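Local atomic coordinates of ribosome biogenesis GTPase A (Thermotoga maritima, PDB entry 3CNL), a protein that binds GTP, probably hydrolyses it, and is thought to serve a late step in assembly of the 50S ribosomal subunit. Residues 21-26 against 98-103; 31-36 against 243-248; 204-209 against 230-235. All coordinates share one frame; numbering follows the deposited sequence.

Interaction 1 (21-26 against 98-103)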
loop_
_atom_site.group_PDB
_atom_site.type_symbol
_atom_site.label_atom_id
_atom_site.label_comp_id
_atom_site.label_asym_id
_atom_site.label_seq_id
_atom_site.Cartn_x
_atom_site.Cartn_y
_atom_site.Cartn_z
ATOM N N LEU A 21 -4.906 22.860 -3.212
ATOM C CA LEU A 21 -5.740 22.816 -4.416
ATOM C C LEU A 21 -7.054 22.061 -4.224
ATOM O O LEU A 21 -7.954 22.136 -5.076
ATOM C CB LEU A 21 -4.963 22.178 -5.584
ATOM C CG LEU A 21 -3.698 22.833 -6.143
ATOM C CD1 LEU A 21 -3.213 22.031 -7.350
ATOM C CD2 LEU A 21 -3.929 24.292 -6.548
ATOM N N VAL A 22 -7.171 21.332 -3.114
ATOM C CA VAL A 22 -8.246 20.342 -2.980
ATOM C C VAL A 22 -9.050 20.497 -1.723
ATOM O O VAL A 22 -8.629 21.162 -0.790
ATOM C CB VAL A 22 -7.703 18.885 -3.055
ATOM C CG1 VAL A 22 -6.922 18.678 -4.347
ATOM C CG2 VAL A 22 -6.843 18.540 -1.823
ATOM N N ASN A 23 -10.211 19.856 -1.701
ATOM C CA ASN A 23 -11.075 19.845 -0.534
ATOM C C ASN A 23 -11.376 18.418 -0.065
ATOM O O ASN A 23 -12.011 18.228 0.966
ATOM C CB ASN A 23 -12.376 20.644 -0.798
ATOM C CG ASN A 23 -13.237 20.056 -1.921
ATOM O OD1 ASN A 23 -13.208 18.854 -2.200
ATOM N ND2 ASN A 23 -14.027 20.918 -2.564
ATOM N N THR A 24 -10.902 17.440 -0.841
ATOM C CA THR A 24 -11.106 16.021 -0.582
ATOM C C THR A 24 -9.795 15.246 -0.838
ATOM O O THR A 24 -9.039 15.576 -1.756
ATOM C CB THR A 24 -12.250 15.480 -1.489
ATOM O OG1 THR A 24 -13.423 16.280 -1.288
ATOM C CG2 THR A 24 -12.579 13.988 -1.218
ATOM N N VAL A 25 -9.563 14.216 -0.021
ATOM C CA VAL A 25 -8.377 13.357 -0.057
ATOM C C VAL A 25 -8.806 11.885 -0.022
ATOM O O VAL A 25 -9.528 11.465 0.897
ATOM C CB VAL A 25 -7.465 13.604 1.202
ATOM C CG1 VAL A 25 -6.335 12.574 1.286
ATOM C CG2 VAL A 25 -6.872 15.002 1.164
ATOM N N VAL A 26 -8.353 11.127 -1.026
ATOM C CA VAL A 26 -8.467 9.666 -1.038
ATOM C C VAL A 26 -7.098 9.092 -0.653
ATOM O O VAL A 26 -6.104 9.204 -1.400
ATOM C CB VAL A 26 -8.934 9.136 -2.413
ATOM C CG1 VAL A 26 -8.985 7.593 -2.419
ATOM C CG2 VAL A 26 -10.309 9.720 -2.783
ATOM N N ARG A 98 -20.788 16.926 -4.932
ATOM C CA ARG A 98 -20.784 17.740 -6.165
ATOM C C ARG A 98 -19.631 18.738 -6.231
ATOM O O ARG A 98 -19.097 19.019 -7.306
ATOM C CB ARG A 98 -22.130 18.486 -6.367
ATOM C CG ARG A 98 -22.514 19.427 -5.227
ATOM C CD ARG A 98 -23.681 20.386 -5.551
ATOM N NE ARG A 98 -23.927 21.282 -4.416
ATOM C CZ ARG A 98 -24.906 22.187 -4.343
ATOM N NH1 ARG A 98 -25.026 22.947 -3.257
ATOM N NH2 ARG A 98 -25.767 22.337 -5.340
ATOM N N LEU A 99 -19.239 19.269 -5.090
ATOM C CA LEU A 99 -18.171 20.264 -5.061
ATOM C C LEU A 99 -16.769 19.673 -4.907
ATOM O O LEU A 99 -15.812 20.427 -4.757
ATOM C CB LEU A 99 -18.412 21.262 -3.911
ATOM C CG LEU A 99 -19.686 22.080 -3.979
ATOM C CD1 LEU A 99 -19.532 23.203 -2.973
ATOM C CD2 LEU A 99 -19.910 22.615 -5.427
ATOM N N ALA A 100 -16.645 18.337 -4.947
ATOM C CA ALA A 100 -15.371 17.677 -4.618
ATOM C C ALA A 100 -14.270 18.044 -5.601
ATOM O O ALA A 100 -14.483 18.105 -6.817
ATOM C CB ALA A 100 -15.529 16.141 -4.543
ATOM N N ARG A 101 -13.101 18.321 -5.041
ATOM C CA ARG A 101 -11.864 18.442 -5.794
ATOM C C ARG A 101 -10.899 17.536 -5.050
ATOM O O ARG A 101 -10.610 17.761 -3.892
ATOM C CB ARG A 101 -11.369 19.877 -5.793
ATOM C CG ARG A 101 -12.386 20.849 -6.327
ATOM C CD ARG A 101 -12.081 22.254 -5.834
ATOM N NE ARG A 101 -11.276 22.966 -6.815
ATOM C CZ ARG A 101 -11.754 23.430 -7.970
ATOM N NH1 ARG A 101 -13.051 23.265 -8.309
ATOM N NH2 ARG A 101 -10.933 24.058 -8.793
ATOM N N VAL A 102 -10.437 16.491 -5.723
ATOM C CA VAL A 102 -9.856 15.356 -5.028
ATOM C C VAL A 102 -8.350 15.210 -5.287
ATOM O O VAL A 102 -7.894 15.327 -6.422
ATOM C CB VAL A 102 -10.626 14.046 -5.411
ATOM C CG1 VAL A 102 -10.076 12.829 -4.679
ATOM C CG2 VAL A 102 -12.144 14.198 -5.150
ATOM N N LEU A 103 -7.598 14.964 -4.217
ATOM C CA LEU A 103 -6.216 14.485 -4.323
ATOM C C LEU A 103 -6.171 13.016 -3.915
ATOM O O LEU A 103 -6.663 12.622 -2.852
ATOM C CB LEU A 103 -5.255 15.302 -3.443
ATOM C CG LEU A 103 -3.800 14.801 -3.302
ATOM C CD1 LEU A 103 -2.968 14.989 -4.573
ATOM C CD2 LEU A 103 -3.064 15.441 -2.116
HETATM O O HOH W 1 -8.754 23.803 -7.286
#
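With its first torsion at 63°, which sets CG between the backbone N and the carbonyl carbon, Asn23 swings its amide across to the backbone of 99-101. ND2 donates to Leu99 O at 2.9 Å, with the acceptor lying in the amide plane, while OD1 accepts from Arg101 N at 2.9 Å in a bond nearly straight at the hydrogen (172°), though the donor stands well above the plane of the side-chain carbonyl. OD1 is also held by Thr24 OG1, which donates to it; this hydroxyl and Arg101 N come from opposite faces of the amide, so the side chain is gripped by three bonds and its rotation is fixed. The carbonyl of Arg101 in turn receives two backbone amides, Asn23 N and Thr24 N.

From here the parallel ladder runs on: Leu103 N donates to Thr24 O, and Val26 N to Leu103 O at 2.9 Å. Val26 CG2 meets Val102 CG1 at 3.6 Å, and Val22 CG1 rests on Leu103 CB at 3.9 Å. Near the outer end, water 1 bridges Leu21 O and Arg101 NH2, while the Arg101 guanidinium also makes a cation-pi contact with Trp139.

These are adjacent parallel strands of the P-loop GTPase sheet, and 101-106 leads into the loop whose Asn109 to Thr114 bind GTP; 48-54 lies beyond 24-30, 147-154 beyond 101-106, and Phe96 packs on Val26 and Val102.

Interaction 2 (31-36 against 243-248)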
loop_
_atom_site.group_PDB
_atom_site.type_symbol
_atom_site.label_atom_id
_atom_site.label_comp_id
_atom_site.label_asym_id
_atom_site.label_seq_id
_atom_site.Cartn_x
_atom_site.Cartn_y
_atom_site.Cartn_z
ATOM N N ALA A 31 -4.700 -2.926 1.987
ATOM C CA ALA A 31 -5.563 -3.611 2.962
ATOM C C ALA A 31 -4.819 -4.651 3.785
ATOM O O ALA A 31 -5.270 -5.048 4.868
ATOM C CB ALA A 31 -6.738 -4.292 2.231
ATOM N N ARG A 32 -3.683 -5.121 3.284
ATOM C CA ARG A 32 -2.902 -6.134 4.033
ATOM C C ARG A 32 -2.133 -5.521 5.210
ATOM O O ARG A 32 -1.716 -6.219 6.164
ATOM C CB ARG A 32 -1.945 -6.850 3.089
ATOM C CG ARG A 32 -2.635 -7.589 1.962
ATOM C CD ARG A 32 -1.652 -8.131 0.911
ATOM N NE ARG A 32 -0.918 -7.040 0.232
ATOM C CZ ARG A 32 0.151 -7.225 -0.546
ATOM N NH1 ARG A 32 0.619 -8.458 -0.747
ATOM N NH2 ARG A 32 0.766 -6.189 -1.132
ATOM N N ALA A 33 -1.940 -4.210 5.147
ATOM C CA ALA A 33 -1.205 -3.501 6.196
ATOM C C ALA A 33 -1.753 -2.085 6.339
ATOM O O ALA A 33 -1.083 -1.143 5.947
ATOM C CB ALA A 33 0.320 -3.447 5.825
ATOM N N PRO A 34 -2.991 -1.924 6.851
ATOM C CA PRO A 34 -3.592 -0.580 6.930
ATOM C C PRO A 34 -2.943 0.444 7.837
ATOM O O PRO A 34 -3.065 1.638 7.550
ATOM C CB PRO A 34 -5.047 -0.857 7.364
ATOM C CG PRO A 34 -5.265 -2.273 6.958
ATOM C CD PRO A 34 -3.960 -2.961 7.244
ATOM N N PHE A 35 -2.292 0.023 8.926
ATOM C CA PHE A 35 -1.575 0.985 9.756
ATOM C C PHE A 35 -0.248 1.342 9.086
ATOM O O PHE A 35 0.082 2.522 8.923
ATOM C CB PHE A 35 -1.325 0.476 11.183
ATOM C CG PHE A 35 -2.506 0.614 12.129
ATOM C CD1 PHE A 35 -3.517 1.547 11.910
ATOM C CD2 PHE A 35 -2.573 -0.181 13.266
ATOM C CE1 PHE A 35 -4.585 1.653 12.786
ATOM C CE2 PHE A 35 -3.639 -0.073 14.166
ATOM C CZ PHE A 35 -4.632 0.838 13.931
ATOM N N ALA A 36 0.495 0.326 8.660
ATOM C CA ALA A 36 1.795 0.557 8.076
ATOM C C ALA A 36 1.704 1.519 6.916
ATOM O O ALA A 36 2.558 2.396 6.794
ATOM C CB ALA A 36 2.470 -0.786 7.646
ATOM N N VAL A 243 -2.760 -13.147 1.815
ATOM C CA VAL A 243 -2.165 -13.067 3.136
ATOM C C VAL A 243 -2.188 -11.586 3.565
ATOM O O VAL A 243 -1.899 -10.733 2.755
ATOM C CB VAL A 243 -0.709 -13.637 3.063
ATOM C CG1 VAL A 243 0.198 -12.997 4.043
ATOM C CG2 VAL A 243 -0.713 -15.163 3.293
ATOM N N SER A 244 -2.589 -11.299 4.808
ATOM C CA SER A 244 -2.475 -9.959 5.389
ATOM C C SER A 244 -1.363 -9.907 6.438
ATOM O O SER A 244 -0.899 -10.946 6.899
ATOM C CB SER A 244 -3.805 -9.498 5.993
ATOM O OG SER A 244 -4.777 -9.300 4.988
ATOM N N PHE A 245 -0.932 -8.703 6.814
ATOM C CA PHE A 245 0.281 -8.567 7.632
ATOM C C PHE A 245 0.048 -7.853 8.948
ATOM O O PHE A 245 0.970 -7.762 9.759
ATOM C CB PHE A 245 1.412 -7.871 6.846
ATOM C CG PHE A 245 1.588 -8.387 5.421
ATOM C CD1 PHE A 245 1.956 -9.709 5.179
ATOM C CD2 PHE A 245 1.434 -7.533 4.341
ATOM C CE1 PHE A 245 2.118 -10.181 3.881
ATOM C CE2 PHE A 245 1.602 -7.988 3.041
ATOM C CZ PHE A 245 1.933 -9.317 2.806
ATOM N N GLU A 246 -1.168 -7.330 9.126
ATOM C CA GLU A 246 -1.590 -6.606 10.335
ATOM C C GLU A 246 -3.065 -6.888 10.581
ATOM O O GLU A 246 -3.829 -7.015 9.622
ATOM C CB GLU A 246 -1.500 -5.094 10.134
ATOM C CG GLU A 246 -0.190 -4.576 9.769
ATOM C CD GLU A 246 -0.105 -3.100 9.909
ATOM O OE1 GLU A 246 -0.743 -2.395 9.098
ATOM O OE2 GLU A 246 0.636 -2.651 10.811
ATOM N N ARG A 247 -3.438 -6.929 11.865
ATOM C CA ARG A 247 -4.813 -7.070 12.368
ATOM C C ARG A 247 -5.113 -5.922 13.339
ATOM O O ARG A 247 -4.221 -5.514 14.075
ATOM C CB ARG A 247 -4.949 -8.368 13.171
ATOM C CG ARG A 247 -4.869 -9.660 12.404
ATOM C CD ARG A 247 -4.449 -10.786 13.365
ATOM N NE ARG A 247 -4.975 -10.598 14.726
ATOM C CZ ARG A 247 -4.902 -11.507 15.704
ATOM N NH1 ARG A 247 -4.323 -12.685 15.490
ATOM N NH2 ARG A 247 -5.415 -11.242 16.906
ATOM N N PRO A 248 -6.375 -5.419 13.368
ATOM C CA PRO A 248 -6.714 -4.244 14.192
ATOM C C PRO A 248 -6.090 -4.054 15.610
ATOM O O PRO A 248 -5.878 -2.891 15.965
ATOM C CB PRO A 248 -8.244 -4.233 14.188
ATOM C CG PRO A 248 -8.599 -4.820 12.871
ATOM C CD PRO A 248 -7.547 -5.879 12.589
HETATM O O HOH W 2 -6.581 -7.437 5.367
#
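Glu246 reaches across to residues 34-36 and gives one carboxylate oxygen to two successive amides. OE1 accepts from Phe35 N at 2.9 Å, a bent bond, and from Ala36 N at 3.0 Å, a nearly straight one of 172°. Both meet OE1 on its syn side but from opposite faces of the carboxylate, so the oxygen sits wedged between the two N-H groups. The chain at 34-36 coils as a helix would but lacks its bonding pattern, and a negative group beside these amides would be expected to be stabilised by them.

At the other end the carbonyl oxygen of Arg32 takes Phe245 N at 2.7 Å and, more weakly, Glu246 N. The Arg32 side chain runs alongside the Phe245 ring and points the same way: CB lies 3.7 Å from Phe245 CD2, and ring atom CE2 sits over one face of the guanidinium, whose plane is turned 51° from that of the ring. CD of Arg32 also touches Val243 O at 3.2 Å. The bend at chi3 (-63°) brings that guanidinium face under CE2.

The next shell holds the Arg32 end. Asp30 forms a salt bridge with Arg32 NH2, and the carbonyls of Val235 and Ala236 accept from NH1 and NH2. Water 2 joins Ala31 O to Ser244 OG, the latter also bonded to Asp60 N.

This loop-to-loop junction joins the G domain to the C-terminal helices, with the Arg32 side chain about 7 Å from the bound GTP analogue. The loop following strand 24-30 is tied to the segment following helix 224-236, between helix 61-73, where Trp67 meets Pro34 and Pro248, and helices 162-170 and 182-196, which pack on Phe245.

Interaction 3 (204-209 against 230-235)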
loop_
_atom_site.group_PDB
_atom_site.type_symbol
_atom_site.label_atom_id
_atom_site.label_comp_id
_atom_site.label_asym_id
_atom_site.label_seq_id
_atom_site.Cartn_x
_atom_site.Cartn_y
_atom_site.Cartn_z
ATOM N N GLU A 204 17.251 -21.108 6.551
ATOM C CA GLU A 204 16.881 -22.272 5.755
ATOM C C GLU A 204 15.892 -21.935 4.646
ATOM O O GLU A 204 15.990 -22.473 3.536
ATOM C CB GLU A 204 16.248 -23.339 6.632
ATOM C CG GLU A 204 17.208 -24.101 7.558
ATOM C CD GLU A 204 16.470 -25.036 8.505
ATOM O OE1 GLU A 204 15.404 -25.563 8.122
ATOM O OE2 GLU A 204 16.950 -25.245 9.647
ATOM N N PHE A 205 14.908 -21.085 4.958
ATOM C CA PHE A 205 13.901 -20.718 3.972
ATOM C C PHE A 205 14.531 -20.052 2.748
ATOM O O PHE A 205 14.210 -20.410 1.608
ATOM C CB PHE A 205 12.821 -19.802 4.580
ATOM C CG PHE A 205 11.744 -19.437 3.604
ATOM C CD1 PHE A 205 10.618 -20.243 3.466
ATOM C CD2 PHE A 205 11.876 -18.313 2.777
ATOM C CE1 PHE A 205 9.617 -19.907 2.531
ATOM C CE2 PHE A 205 10.899 -17.988 1.848
ATOM C CZ PHE A 205 9.757 -18.790 1.729
ATOM N N PHE A 206 15.428 -19.106 2.978
ATOM C CA PHE A 206 16.033 -18.336 1.882
ATOM C C PHE A 206 17.164 -19.012 1.130
ATOM O O PHE A 206 17.419 -18.686 -0.025
ATOM C CB PHE A 206 16.402 -16.937 2.358
ATOM C CG PHE A 206 15.186 -16.087 2.585
ATOM C CD1 PHE A 206 14.501 -15.556 1.494
ATOM C CD2 PHE A 206 14.668 -15.918 3.867
ATOM C CE1 PHE A 206 13.341 -14.819 1.675
ATOM C CE2 PHE A 206 13.500 -15.166 4.066
ATOM C CZ PHE A 206 12.848 -14.613 2.972
ATOM N N GLU A 207 17.827 -19.972 1.767
ATOM C CA GLU A 207 18.757 -20.828 1.024
ATOM C C GLU A 207 17.936 -21.712 0.078
ATOM O O GLU A 207 18.234 -21.812 -1.112
ATOM C CB GLU A 207 19.632 -21.646 1.990
ATOM C CG GLU A 207 21.019 -22.004 1.442
ATOM C CD GLU A 207 21.127 -23.460 1.066
ATOM O OE1 GLU A 207 22.201 -23.896 0.575
ATOM O OE2 GLU A 207 20.125 -24.180 1.278
ATOM N N ASP A 208 16.873 -22.316 0.591
ATOM C CA ASP A 208 15.990 -23.124 -0.247
ATOM C C ASP A 208 15.314 -22.353 -1.406
ATOM O O ASP A 208 15.242 -22.862 -2.526
ATOM C CB ASP A 208 14.935 -23.809 0.596
ATOM C CG ASP A 208 13.914 -24.522 -0.244
ATOM O OD1 ASP A 208 14.300 -25.455 -0.968
ATOM O OD2 ASP A 208 12.725 -24.144 -0.193
ATOM N N PHE A 209 14.820 -21.146 -1.126
ATOM C CA PHE A 209 14.206 -20.282 -2.137
ATOM C C PHE A 209 15.186 -19.961 -3.249
ATOM O O PHE A 209 14.806 -19.952 -4.431
ATOM C CB PHE A 209 13.734 -18.955 -1.508
ATOM C CG PHE A 209 12.906 -18.094 -2.442
ATOM C CD1 PHE A 209 11.528 -18.266 -2.525
ATOM C CD2 PHE A 209 13.509 -17.131 -3.245
ATOM C CE1 PHE A 209 10.748 -17.479 -3.386
ATOM C CE2 PHE A 209 12.741 -16.335 -4.111
ATOM C CZ PHE A 209 11.354 -16.516 -4.172
ATOM N N LEU A 230 13.660 -10.931 -4.609
ATOM C CA LEU A 230 12.639 -11.619 -5.392
ATOM C C LEU A 230 11.495 -12.122 -4.527
ATOM O O LEU A 230 10.330 -12.027 -4.919
ATOM C CB LEU A 230 13.280 -12.772 -6.157
ATOM C CG LEU A 230 12.483 -13.752 -7.029
ATOM C CD1 LEU A 230 11.611 -13.076 -8.082
ATOM C CD2 LEU A 230 13.484 -14.710 -7.697
ATOM N N PHE A 231 11.818 -12.679 -3.358
ATOM C CA PHE A 231 10.764 -13.199 -2.477
ATOM C C PHE A 231 9.790 -12.086 -2.099
ATOM O O PHE A 231 8.568 -12.229 -2.265
ATOM C CB PHE A 231 11.341 -13.881 -1.218
ATOM C CG PHE A 231 10.289 -14.276 -0.221
ATOM C CD1 PHE A 231 9.426 -15.324 -0.483
ATOM C CD2 PHE A 231 10.124 -13.556 0.951
ATOM C CE1 PHE A 231 8.422 -15.656 0.421
ATOM C CE2 PHE A 231 9.123 -13.908 1.880
ATOM C CZ PHE A 231 8.290 -14.940 1.610
ATOM N N PHE A 232 10.332 -10.976 -1.615
ATOM C CA PHE A 232 9.494 -9.880 -1.123
ATOM C C PHE A 232 8.775 -9.140 -2.230
ATOM O O PHE A 232 7.684 -8.610 -2.021
ATOM C CB PHE A 232 10.271 -8.935 -0.180
ATOM C CG PHE A 232 10.620 -9.576 1.125
ATOM C CD1 PHE A 232 9.624 -9.961 2.009
ATOM C CD2 PHE A 232 11.954 -9.843 1.467
ATOM C CE1 PHE A 232 9.945 -10.610 3.216
ATOM C CE2 PHE A 232 12.273 -10.479 2.665
ATOM C CZ PHE A 232 11.275 -10.857 3.539
ATOM N N THR A 233 9.352 -9.167 -3.421
ATOM C CA THR A 233 8.687 -8.641 -4.615
ATOM C C THR A 233 7.494 -9.518 -4.907
ATOM O O THR A 233 6.396 -9.018 -5.128
ATOM C CB THR A 233 9.646 -8.615 -5.812
ATOM O OG1 THR A 233 10.669 -7.656 -5.530
ATOM C CG2 THR A 233 8.918 -8.216 -7.104
ATOM N N GLU A 234 7.693 -10.832 -4.875
ATOM C CA GLU A 234 6.592 -11.763 -5.014
ATOM C C GLU A 234 5.507 -11.650 -3.925
ATOM O O GLU A 234 4.312 -11.689 -4.230
ATOM C CB GLU A 234 7.122 -13.197 -5.098
ATOM C CG GLU A 234 7.742 -13.500 -6.462
ATOM C CD GLU A 234 8.091 -14.950 -6.644
ATOM O OE1 GLU A 234 8.437 -15.324 -7.783
ATOM O OE2 GLU A 234 8.035 -15.717 -5.661
ATOM N N VAL A 235 5.907 -11.519 -2.668
ATOM C CA VAL A 235 4.932 -11.301 -1.574
ATOM C C VAL A 235 4.073 -10.042 -1.820
ATOM O O VAL A 235 2.838 -10.070 -1.663
ATOM C CB VAL A 235 5.616 -11.208 -0.182
ATOM C CG1 VAL A 235 4.621 -10.763 0.866
ATOM C CG2 VAL A 235 6.203 -12.568 0.215
#
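An aromatic cluster of five phenylalanines joins helices 202-212 and 224-236, and Phe231 stands in the middle of it. Phe205 and Phe206 both turn a ring edge toward the face of Phe231. The Phe205 pair is T-shaped, with planes 71° apart and CZ 3.6 Å from Phe231 CE1. The Phe206 pair is an offset version of the same geometry, its CE1 lying 3.5 Å from Phe231 CD2. Phe209 reverses the roles: here the edge of Phe231 faces the ring of Phe209, and the CB of Phe231 makes a CH-pi contact over that face, 4.1 Å from the ring centroid.

Phe209 and Phe231 both hold CG anti to the backbone N (-171° for Phe209), which sends each ring toward the facing helix, where the two cross at about a right angle. Along its rim the Phe209 ring is met in plane by Leu230 CG, 3.9 Å from CE2, and by Glu234 OE2, 3.7 Å from CZ; the carboxylate stands steeply to the ring and is salt-bridged through OE1 to Arg213. Phe232 closes the group against Phe206 CZ, 4.1 Å from its own CZ.

Bulky rings hold the axes 12.1 Å apart at 93°, and Phe189 and Phe192 of helix 182-196 extend the cluster. It is a largely edge-to-face aromatic cluster of the kind that packs nearly perpendicular helices in a helical domain.

Interactions 1 and 2 are buried; interaction 3 is only partly so. Interaction 1 lies between two adjacent parallel strands of the mixed sheet of the GTPase domain, and interaction 3 at the other side of the chain's centre, among the C-terminal helices, their centres about 41 Å apart. Interaction 2 stands between and joins the two regions: it touches interaction 3, where Phe245 CZ packs on Val235 CG1, but not interaction 1, though strand 24-30, part of interaction 1, runs on into the loop of interaction 2. Chemistry follows place: backbone ladder bonds and one asparagine amide in the sheet, charged and amide groups linking two loops near the nucleotide, and aromatic packing without polar bonds between helices.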